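Local atomic coordinates of insecticidal crystal protein Cry7Cal (Bacillus thuringiensis, PDB entry 5ZI1), a protein that kills insects, including locusts, as a delta-endotoxin crystal protein, and probably acts by binding receptors. Residues A[369-381]-A[387-399]. Sequence-based numbering, arbitrary orientation.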
loop_
_atom_site.group_PDB
_atom_site.type_symbol
_atom_site.label_atom_id
_atom_site.label_comp_id
_atom_site.label_asym_id
_atom_site.label_seq_id
_atom_site.Cartn_x
_atom_site.Cartn_y
_atom_site.Cartn_z
ATOM N N TRP A 369 6.836 -34.377 -12.869
ATOM C CA TRP A 369 7.443 -33.067 -12.649
ATOM C C TRP A 369 7.080 -32.602 -11.241
ATOM O O TRP A 369 5.930 -32.238 -10.979
ATOM C CB TRP A 369 6.972 -32.095 -13.729
ATOM C CG TRP A 369 7.749 -30.826 -13.828
ATOM C CD1 TRP A 369 8.707 -30.384 -12.968
ATOM C CD2 TRP A 369 7.630 -29.826 -14.853
ATOM N NE1 TRP A 369 9.195 -29.167 -13.392
ATOM C CE2 TRP A 369 8.544 -28.802 -14.545
ATOM C CE3 TRP A 369 6.836 -29.695 -15.999
ATOM C CZ2 TRP A 369 8.686 -27.659 -15.340
ATOM C CZ3 TRP A 369 6.987 -28.562 -16.793
ATOM C CH2 TRP A 369 7.905 -27.565 -16.462
ATOM N N TYR A 370 8.050 -32.647 -10.331
ATOM C CA TYR A 370 7.860 -32.290 -8.932
ATOM C C TYR A 370 8.323 -30.864 -8.668
ATOM O O TYR A 370 9.306 -30.395 -9.245
ATOM C CB TYR A 370 8.637 -33.241 -8.006
ATOM C CG TYR A 370 8.116 -34.665 -7.980
ATOM C CD1 TYR A 370 6.842 -34.947 -7.506
ATOM C CD2 TYR A 370 8.910 -35.731 -8.414
ATOM C CE1 TYR A 370 6.360 -36.238 -7.476
ATOM C CE2 TYR A 370 8.443 -37.023 -8.385
ATOM C CZ TYR A 370 7.168 -37.277 -7.913
ATOM O OH TYR A 370 6.688 -38.567 -7.877
ATOM N N GLN A 371 7.619 -30.179 -7.768
ATOM C CA GLN A 371 8.058 -28.884 -7.264
ATOM C C GLN A 371 8.187 -29.006 -5.758
ATOM O O GLN A 371 7.299 -29.560 -5.099
ATOM C CB GLN A 371 7.078 -27.767 -7.640
ATOM C CG GLN A 371 6.510 -27.908 -9.019
ATOM C CD GLN A 371 7.461 -27.462 -10.114
ATOM O OE1 GLN A 371 8.453 -26.755 -9.875
ATOM N NE2 GLN A 371 7.152 -27.861 -11.334
ATOM N N ALA A 372 9.291 -28.505 -5.213
ATOM C CA ALA A 372 9.631 -28.798 -3.830
ATOM C C ALA A 372 10.035 -27.529 -3.099
ATOM O O ALA A 372 10.844 -26.742 -3.604
ATOM C CB ALA A 372 10.762 -29.845 -3.760
ATOM N N VAL A 373 9.471 -27.342 -1.910
ATOM C CA VAL A 373 9.960 -26.363 -0.944
ATOM C C VAL A 373 10.283 -27.118 0.343
ATOM O O VAL A 373 9.453 -27.169 1.267
ATOM C CB VAL A 373 8.934 -25.242 -0.709
ATOM C CG1 VAL A 373 9.482 -24.254 0.305
ATOM C CG2 VAL A 373 8.578 -24.542 -2.053
ATOM N N PRO A 374 11.459 -27.743 0.448
ATOM C CA PRO A 374 11.726 -28.586 1.625
ATOM C C PRO A 374 12.071 -27.794 2.868
ATOM O O PRO A 374 12.042 -28.369 3.968
ATOM C CB PRO A 374 12.903 -29.473 1.176
ATOM C CG PRO A 374 13.540 -28.750 0.037
ATOM C CD PRO A 374 12.474 -27.908 -0.618
ATOM N N LEU A 375 12.353 -26.495 2.739
ATOM C CA LEU A 375 12.702 -25.691 3.900
ATOM C C LEU A 375 12.087 -24.298 3.787
ATOM O O LEU A 375 12.155 -23.661 2.727
ATOM C CB LEU A 375 14.222 -25.624 4.049
ATOM C CG LEU A 375 14.759 -24.796 5.217
ATOM C CD1 LEU A 375 16.114 -25.364 5.635
ATOM C CD2 LEU A 375 14.916 -23.308 4.902
ATOM N N LEU A 376 11.481 -23.845 4.887
ATOM C CA LEU A 376 10.914 -22.505 5.022
ATOM C C LEU A 376 11.150 -22.051 6.454
ATOM O O LEU A 376 10.692 -22.702 7.393
ATOM C CB LEU A 376 9.418 -22.499 4.698
ATOM C CG LEU A 376 8.632 -21.174 4.773
ATOM C CD1 LEU A 376 9.053 -20.234 3.662
ATOM C CD2 LEU A 376 7.148 -21.449 4.695
ATOM N N ARG A 377 11.871 -20.949 6.622
ATOM C CA ARG A 377 12.206 -20.388 7.926
ATOM C C ARG A 377 11.587 -18.996 8.048
ATOM O O ARG A 377 11.764 -18.156 7.159
ATOM C CB ARG A 377 13.732 -20.330 8.078
ATOM C CG ARG A 377 14.273 -19.792 9.383
ATOM C CD ARG A 377 15.759 -19.509 9.242
ATOM N NE ARG A 377 16.461 -20.681 8.742
ATOM C CZ ARG A 377 17.461 -20.649 7.863
ATOM N NH1 ARG A 377 18.030 -21.785 7.487
ATOM N NH2 ARG A 377 17.893 -19.498 7.360
ATOM N N LEU A 378 10.871 -18.756 9.143
ATOM C CA LEU A 378 10.242 -17.469 9.402
ATOM C C LEU A 378 10.983 -16.727 10.503
ATOM O O LEU A 378 11.388 -17.328 11.505
ATOM C CB LEU A 378 8.774 -17.623 9.813
ATOM C CG LEU A 378 7.786 -18.455 8.997
ATOM C CD1 LEU A 378 6.369 -18.020 9.342
ATOM C CD2 LEU A 378 8.047 -18.327 7.526
ATOM N N TYR A 379 11.141 -15.419 10.317
ATOM C CA TYR A 379 11.726 -14.521 11.307
ATOM C C TYR A 379 10.639 -13.588 11.831
ATOM O O TYR A 379 10.014 -12.854 11.046
ATOM C CB TYR A 379 12.861 -13.698 10.708
ATOM C CG TYR A 379 14.026 -14.475 10.142
ATOM C CD1 TYR A 379 13.915 -15.156 8.929
ATOM C CD2 TYR A 379 15.258 -14.483 10.787
ATOM C CE1 TYR A 379 14.989 -15.847 8.390
ATOM C CE2 TYR A 379 16.348 -15.179 10.252
ATOM C CZ TYR A 379 16.208 -15.859 9.056
ATOM O OH TYR A 379 17.284 -16.551 8.514
ATOM N N GLY A 380 10.452 -13.576 13.154
ATOM C CA GLY A 380 9.357 -12.850 13.755
ATOM C C GLY A 380 9.802 -11.969 14.907
ATOM O O GLY A 380 10.890 -12.120 15.458
ATOM N N ILE A 381 8.926 -11.035 15.268
ATOM C CA ILE A 381 9.143 -10.171 16.425
ATOM C C ILE A 381 7.788 -9.869 17.025
ATOM O O ILE A 381 6.830 -9.592 16.300
ATOM C CB ILE A 381 9.898 -8.874 16.047
ATOM C CG1 ILE A 381 10.253 -8.079 17.309
ATOM C CG2 ILE A 381 9.092 -8.014 15.020
ATOM C CD1 ILE A 381 11.079 -6.817 17.064
ATOM N N LEU A 387 12.743 -11.207 19.508
ATOM C CA LEU A 387 12.908 -11.925 18.252
ATOM C C LEU A 387 12.585 -13.403 18.425
ATOM O O LEU A 387 12.914 -14.019 19.446
ATOM C CB LEU A 387 14.332 -11.773 17.732
ATOM C CG LEU A 387 14.744 -10.339 17.434
ATOM C CD1 LEU A 387 16.125 -10.319 16.828
ATOM C CD2 LEU A 387 13.734 -9.699 16.487
ATOM N N SER A 388 11.928 -13.968 17.421
ATOM C CA SER A 388 11.657 -15.393 17.371
ATOM C C SER A 388 11.974 -15.906 15.973
ATOM O O SER A 388 12.072 -15.148 15.005
ATOM C CB SER A 388 10.212 -15.711 17.744
ATOM O OG SER A 388 9.330 -15.204 16.757
ATOM N N GLU A 389 12.155 -17.213 15.894
ATOM C CA GLU A 389 12.482 -17.901 14.661
ATOM C C GLU A 389 11.740 -19.225 14.666
ATOM O O GLU A 389 11.537 -19.830 15.720
ATOM C CB GLU A 389 13.992 -18.129 14.539
ATOM C CG GLU A 389 14.523 -18.167 13.125
ATOM C CD GLU A 389 15.972 -17.719 13.042
ATOM O OE1 GLU A 389 16.824 -18.531 12.616
ATOM O OE2 GLU A 389 16.265 -16.552 13.401
ATOM N N ASP A 390 11.310 -19.659 13.494
ATOM C CA ASP A 390 10.750 -20.995 13.400
ATOM C C ASP A 390 10.903 -21.501 11.970
ATOM O O ASP A 390 10.914 -20.719 11.012
ATOM C CB ASP A 390 9.291 -21.029 13.862
ATOM C CG ASP A 390 8.807 -22.446 14.099
ATOM O OD1 ASP A 390 9.674 -23.340 14.132
ATOM O OD2 ASP A 390 7.592 -22.681 14.259
ATOM N N ALA A 391 11.027 -22.817 11.836
ATOM C CA ALA A 391 11.376 -23.392 10.546
ATOM C C ALA A 391 10.966 -24.855 10.508
ATOM O O ALA A 391 10.606 -25.457 11.521
ATOM C CB ALA A 391 12.870 -23.243 10.255
ATOM N N PHE A 392 10.962 -25.393 9.297
ATOM C CA PHE A 392 10.936 -26.826 9.063
ATOM C C PHE A 392 11.965 -27.125 7.991
ATOM O O PHE A 392 12.174 -26.325 7.071
ATOM C CB PHE A 392 9.545 -27.366 8.639
ATOM C CG PHE A 392 9.010 -26.795 7.342
ATOM C CD1 PHE A 392 9.439 -27.277 6.112
ATOM C CD2 PHE A 392 8.028 -25.821 7.363
ATOM C CE1 PHE A 392 8.938 -26.767 4.919
ATOM C CE2 PHE A 392 7.513 -25.300 6.175
ATOM C CZ PHE A 392 7.971 -25.770 4.954
ATOM N N SER A 393 12.628 -28.264 8.139
ATOM C CA SER A 393 13.643 -28.719 7.198
ATOM C C SER A 393 13.351 -30.178 6.898
ATOM O O SER A 393 13.538 -31.041 7.763
ATOM C CB SER A 393 15.046 -28.538 7.760
ATOM O OG SER A 393 15.987 -28.486 6.704
ATOM N N PHE A 394 12.849 -30.436 5.697
ATOM C CA PHE A 394 12.453 -31.765 5.272
ATOM C C PHE A 394 13.511 -32.359 4.357
ATOM O O PHE A 394 14.376 -31.659 3.826
ATOM C CB PHE A 394 11.108 -31.720 4.559
ATOM C CG PHE A 394 9.972 -31.326 5.441
ATOM C CD1 PHE A 394 9.951 -31.711 6.770
ATOM C CD2 PHE A 394 8.924 -30.562 4.945
ATOM C CE1 PHE A 394 8.903 -31.343 7.593
ATOM C CE2 PHE A 394 7.870 -30.200 5.753
ATOM C CZ PHE A 394 7.858 -30.590 7.082
ATOM N N SER A 395 13.393 -33.667 4.138
ATOM C CA SER A 395 14.434 -34.398 3.432
ATOM C C SER A 395 14.668 -33.791 2.062
ATOM O O SER A 395 13.743 -33.305 1.411
ATOM C CB SER A 395 14.065 -35.866 3.270
ATOM O OG SER A 395 13.531 -36.075 1.975
ATOM N N ASN A 396 15.924 -33.804 1.639
ATOM C CA ASN A 396 16.326 -33.248 0.359
ATOM C C ASN A 396 17.791 -33.588 0.114
ATOM O O ASN A 396 18.679 -33.084 0.810
ATOM C CB ASN A 396 16.086 -31.729 0.338
ATOM C CG ASN A 396 16.656 -31.069 -0.884
ATOM O OD1 ASN A 396 16.891 -31.719 -1.910
ATOM N ND2 ASN A 396 16.889 -29.765 -0.791
ATOM N N ASN A 397 18.054 -34.456 -0.856
ATOM C CA ASN A 397 19.422 -34.786 -1.224
ATOM C C ASN A 397 19.775 -34.261 -2.606
ATOM O O ASN A 397 20.736 -34.748 -3.221
ATOM C CB ASN A 397 19.673 -36.299 -1.133
ATOM C CG ASN A 397 18.909 -37.106 -2.184
ATOM O OD1 ASN A 397 18.333 -36.568 -3.148
ATOM N ND2 ASN A 397 18.918 -38.417 -2.007
ATOM N N ILE A 398 18.998 -33.304 -3.119
ATOM C CA ILE A 398 19.386 -32.645 -4.371
ATOM C C ILE A 398 20.611 -31.782 -4.104
ATOM O O ILE A 398 20.640 -31.068 -3.086
ATOM C CB ILE A 398 18.233 -31.805 -4.925
ATOM C CG1 ILE A 398 16.976 -32.646 -5.091
ATOM C CG2 ILE A 398 18.598 -31.227 -6.274
ATOM C CD1 ILE A 398 15.715 -31.813 -5.126
ATOM N N PRO A 399 21.647 -31.841 -4.944
ATOM C CA PRO A 399 22.824 -30.992 -4.724
ATOM C C PRO A 399 22.422 -29.529 -4.603
ATOM O O PRO A 399 21.534 -29.047 -5.315
ATOM C CB PRO A 399 23.683 -31.239 -5.968
ATOM C CG PRO A 399 23.243 -32.551 -6.496
ATOM C CD PRO A 399 21.792 -32.696 -6.134
#
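Phe392 lies across Leu376, with ring atom CZ 3.6 Å from Leu376 CB. Leu376 N sits over one ring face, offset toward the rim, and Val373 O lies at the edge in the ring plane. With chi1 at 61°, CG of Phe392 falls between its own backbone N and carbonyl carbon, and the ring is held over the neighbouring strand. On the other face of the sheet, the Glu389 carboxylate runs beside the Tyr379 ring, Glu389 OE2 3.4 Å from Tyr379 CE2, their planes 46° apart. Glu389 OE1 lies 4.4 Å from Arg377 NE and well out of the guanidinium plane, so no salt bridge forms. Arg377 NH2 instead donates to Tyr379 OH (3.2 Å), which also bonds Tyr407 OH.

The two strands form an antiparallel hairpin, with 387-393 the edge strand of a four-stranded sheet in the middle delta-endotoxin domain. The ladder is firm near the turn, where Gly380 N to Ser388 O is 2.9 Å, but both Leu376–Phe392 bonds are weak. Beyond them, Phe394 N donates to Pro374 O (2.8 Å). Phe347 of strand 343-348 touches Leu378, on the Phe392 face. On the opposite face, Arg377 may modestly favour the Glu389 charge through space, without a direct bond.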